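Local coordinates for protein BIS(5'-nucleosyl)-tetraphosphatase (Diadenosine tetraphosphatase), putative (Plasmodium falciparum, PDB 5CFJ) that probably hydrolyses diadenosine tetraphosphate asymmetrically, as a member of the Nudix hydrolase family, at residues 33-38 with 45-50. Numbering follows the deposited sequence.
Sequences LFLKAS and TPPKGL. With SO4 (sulfate ion), chain B; SO4 (sulfate ion), chain C.
Leu35 and Thr45 form an antiparallel, hydrogen-bonded pair in the beta hairpin of strands 30-37 and 44-50, inside the Nudix domain; two prolines then carry the second strand away from the first. Leu35 N donates to Thr45 O (2.8 Å) and Thr45 N returns a bond to Leu35 O (3.1 Å), both nearly straight. A water donates to both Leu35 O and Thr45 OG1, bridging the two strands. Thr45 OG1 donates to Pro46 O (2.8 Å); with chi1 at 76° the hydroxyl is swung between its own backbone N and carbonyl carbon, within reach of that oxygen.

Beyond this pair the contact becomes largely apolar. Pro46 runs alongside the Phe34 ring and lays CD on one face, 3.6 Å above the plane and displaced toward the rim, a CH-pi contact. Pro46 CA directs its hydrogen at Leu33 O (CA to O 3.6 Å). The Leu35 side chain lies roughly perpendicular to that of Pro47, its CD1 3.9 Å from Pro47 CG. Lys48 bends at its last torsion (57°), and its NZ holds O1 of the chain B sulfate (2.8 Å), probably from the crystallisation liquor; Lys36 NZ holds the chain C sulfate.

Strand 30-37 pairs with strand 116-122, where Leu35 touches Tyr119 and His116, as well as with 6-16. Strand 44-50 leads into the Nudix box, which begins at Gly49 and continues into helix 57-69, where Glu68 OE1 accepts from Lys48 N. Pro47 packs on Thr65, Glu68 and Thr69 of that helix, whereas Pro46 meets Tyr98 of strand 92-103 in the same mixed sheet.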
ATOM      1  N   LEU A  33       0.836  -3.213  -5.004  1.00 11.05           N
ATOM      2  CA  LEU A  33      -0.390  -3.942  -4.703  1.00 11.79           C
ATOM      3  C   LEU A  33      -1.449  -3.017  -4.126  1.00 11.86           C
ATOM      4  O   LEU A  33      -1.284  -2.476  -3.036  1.00 13.12           O
ATOM      5  CB  LEU A  33      -0.113  -5.093  -3.736  1.00 12.46           C
ATOM      6  CG  LEU A  33      -1.325  -5.931  -3.324  1.00 12.69           C
ATOM      7  CD1 LEU A  33      -1.965  -6.584  -4.546  1.00 14.86           C
ATOM      8  CD2 LEU A  33      -0.926  -6.992  -2.297  1.00 13.99           C
ATOM      9  N   PHE A  34      -2.542  -2.855  -4.864  1.00 11.90           N
ATOM     10  CA  PHE A  34      -3.662  -2.034  -4.426  1.00 12.15           C
ATOM     11  C   PHE A  34      -4.899  -2.893  -4.220  1.00 11.94           C
ATOM     12  O   PHE A  34      -5.152  -3.829  -4.976  1.00 13.00           O
ATOM     13  CB  PHE A  34      -3.926  -0.895  -5.421  1.00 12.97           C
ATOM     14  CG  PHE A  34      -3.121   0.332  -5.135  1.00 12.40           C
ATOM     15  CD1 PHE A  34      -3.750   1.497  -4.744  1.00 12.99           C
ATOM     16  CD2 PHE A  34      -1.732   0.314  -5.204  1.00 13.24           C
ATOM     17  CE1 PHE A  34      -3.025   2.626  -4.440  1.00 13.02           C
ATOM     18  CE2 PHE A  34      -1.004   1.444  -4.905  1.00 13.40           C
ATOM     19  CZ  PHE A  34      -1.649   2.604  -4.517  1.00 12.97           C
ATOM     20  N   LEU A  35      -5.644  -2.559  -3.173  1.00 12.47           N
ATOM     21  CA  LEU A  35      -6.796  -3.331  -2.737  1.00 12.14           C
ATOM     22  C   LEU A  35      -8.047  -2.469  -2.838  1.00 13.20           C
ATOM     23  O   LEU A  35      -8.035  -1.303  -2.420  1.00 13.87           O
ATOM     24  CB  LEU A  35      -6.603  -3.805  -1.298  1.00 13.69           C
ATOM     25  CG  LEU A  35      -5.256  -4.439  -0.962  1.00 13.28           C
ATOM     26  CD1 LEU A  35      -5.221  -4.806   0.515  1.00 14.58           C
ATOM     27  CD2 LEU A  35      -4.994  -5.668  -1.804  1.00 14.19           C
ATOM     28  N   LYS A  36      -9.116  -3.036  -3.391  1.00 13.68           N
ATOM     29  CA  LYS A  36     -10.360  -2.301  -3.575  1.00 14.64           C
ATOM     30  C   LYS A  36     -11.280  -2.487  -2.376  1.00 15.20           C
ATOM     31  O   LYS A  36     -11.739  -3.594  -2.097  1.00 16.20           O
ATOM     32  CB  LYS A  36     -11.068  -2.745  -4.853  1.00 16.63           C
ATOM     33  CG  LYS A  36     -12.288  -1.898  -5.158  1.00 19.55           C
ATOM     34  CD  LYS A  36     -13.034  -2.375  -6.385  1.00 23.86           C
ATOM     35  CE  LYS A  36     -14.243  -1.499  -6.658  1.00 29.52           C
ATOM     36  NZ  LYS A  36     -14.844  -1.818  -7.977  1.00 33.19           N
ATOM     37  N   ALA A  37     -11.552  -1.396  -1.673  1.00 16.28           N
ATOM     38  CA  ALA A  37     -12.369  -1.455  -0.467  1.00 18.34           C
ATOM     39  C   ALA A  37     -13.774  -1.978  -0.747  1.00 20.01           C
ATOM     40  O   ALA A  37     -14.399  -1.599  -1.741  1.00 22.06           O
ATOM     41  CB  ALA A  37     -12.442  -0.086   0.168  1.00 20.48           C
ATOM     42  N   SER A  38     -14.267  -2.838   0.142  1.00 21.24           N
ATOM     43  CA  SER A  38     -15.612  -3.407   0.035  0.58 23.55           C
ATOM     44  C   SER A  38     -16.692  -2.411   0.418  1.00 27.31           C
ATOM     45  O   SER A  38     -17.825  -2.495  -0.055  1.00 29.15           O
ATOM     46  CB  SER A  38     -15.755  -4.643   0.926  0.58 23.73           C
ATOM     47  OG  SER A  38     -14.891  -5.681   0.520  0.58 23.59           O
ATOM     48  N   THR A  45      -6.462   1.322  -2.270  1.00 13.70           N
ATOM     49  CA  THR A  45      -5.294   1.738  -1.493  1.00 13.37           C
ATOM     50  C   THR A  45      -4.365   0.549  -1.279  1.00 13.34           C
ATOM     51  O   THR A  45      -4.780  -0.596  -1.450  1.00 12.48           O
ATOM     52  CB  THR A  45      -5.677   2.303  -0.092  1.00 14.73           C
ATOM     53  OG1 THR A  45      -6.028   1.231   0.789  1.00 15.11           O
ATOM     54  CG2 THR A  45      -6.816   3.319  -0.157  1.00 15.93           C
ATOM     55  N   PRO A  46      -3.114   0.812  -0.866  1.00 12.73           N
ATOM     56  CA  PRO A  46      -2.285  -0.300  -0.389  1.00 12.99           C
ATOM     57  C   PRO A  46      -2.863  -0.875   0.908  1.00 12.47           C
ATOM     58  O   PRO A  46      -3.766  -0.281   1.506  1.00 13.41           O
ATOM     59  CB  PRO A  46      -0.911   0.353  -0.151  1.00 13.33           C
ATOM     60  CG  PRO A  46      -0.962   1.661  -0.908  1.00 13.24           C
ATOM     61  CD  PRO A  46      -2.389   2.096  -0.830  1.00 13.51           C
ATOM     62  N   PRO A  47      -2.360  -2.039   1.338  1.00 12.51           N
ATOM     63  CA  PRO A  47      -2.760  -2.584   2.640  1.00 14.09           C
ATOM     64  C   PRO A  47      -2.377  -1.626   3.773  1.00 13.96           C
ATOM     65  O   PRO A  47      -1.257  -1.128   3.788  1.00 15.08           O
ATOM     66  CB  PRO A  47      -1.969  -3.892   2.730  1.00 15.45           C
ATOM     67  CG  PRO A  47      -1.489  -4.168   1.330  1.00 17.52           C
ATOM     68  CD  PRO A  47      -1.304  -2.842   0.702  1.00 13.97           C
ATOM     69  N   LYS A  48      -3.297  -1.376   4.698  1.00 14.33           N
ATOM     70  CA  LYS A  48      -3.069  -0.450   5.801  1.00 13.96           C
ATOM     71  C   LYS A  48      -4.156  -0.585   6.854  1.00 13.92           C
ATOM     72  O   LYS A  48      -5.227  -1.134   6.581  1.00 15.09           O
ATOM     73  CB  LYS A  48      -3.039   0.994   5.306  1.00 14.86           C
ATOM     74  CG  LYS A  48      -4.366   1.473   4.758  1.00 16.46           C
ATOM     75  CD  LYS A  48      -4.338   2.968   4.535  1.00 18.83           C
ATOM     76  CE  LYS A  48      -5.524   3.426   3.703  1.00 20.18           C
ATOM     77  NZ  LYS A  48      -6.825   3.054   4.320  1.00 23.73           N
ATOM     78  N   GLY A  49      -3.895  -0.048   8.040  1.00 13.61           N
ATOM     79  CA  GLY A  49      -4.927   0.042   9.057  1.00 13.81           C
ATOM     80  C   GLY A  49      -4.454   0.710  10.328  1.00 14.12           C
ATOM     81  O   GLY A  49      -3.353   1.258  10.391  1.00 14.79           O
ATOM     82  N   LEU A  50      -5.299   0.659  11.351  1.00 16.01           N
ATOM     83  CA  LEU A  50      -5.024   1.331  12.610  1.00 16.88           C
ATOM     84  C   LEU A  50      -4.134   0.519  13.547  1.00 16.87           C
ATOM     85  O   LEU A  50      -4.088  -0.711  13.485  1.00 17.60           O
ATOM     86  CB  LEU A  50      -6.335   1.655  13.324  1.00 19.71           C
ATOM     87  CG  LEU A  50      -7.404   2.375  12.503  1.00 25.39           C
ATOM     88  CD1 LEU A  50      -8.614   2.662  13.368  1.00 26.96           C
ATOM     89  CD2 LEU A  50      -6.862   3.656  11.901  1.00 26.93           C
TER
HETATM   90  S   SO4 B 201      -8.491   6.146   3.470  1.00 28.47           S
HETATM   91  O1  SO4 B 201      -8.599   4.755   3.045  1.00 26.24           O
HETATM   92  O2  SO4 B 201      -7.372   6.337   4.385  1.00 27.47           O
HETATM   93  O3  SO4 B 201      -8.315   6.991   2.292  1.00 30.68           O
HETATM   94  O4  SO4 B 201      -9.734   6.535   4.135  1.00 32.52           O
HETATM   95  S   SO4 C 202     -13.200   0.367 -10.183  0.68 63.37           S
HETATM   96  O1  SO4 C 202     -13.215  -1.090 -10.303  0.68 36.65           O
HETATM   97  O2  SO4 C 202     -13.585   0.758  -8.832  0.68 39.04           O
HETATM   98  O3  SO4 C 202     -11.858   0.870 -10.457  0.68 38.44           O
HETATM   99  O4  SO4 C 202     -14.147   0.940 -11.135  0.68 43.25           O
HETATM  100  O   HOH W   1      -8.444  -0.193   0.263  1.00 20.07           O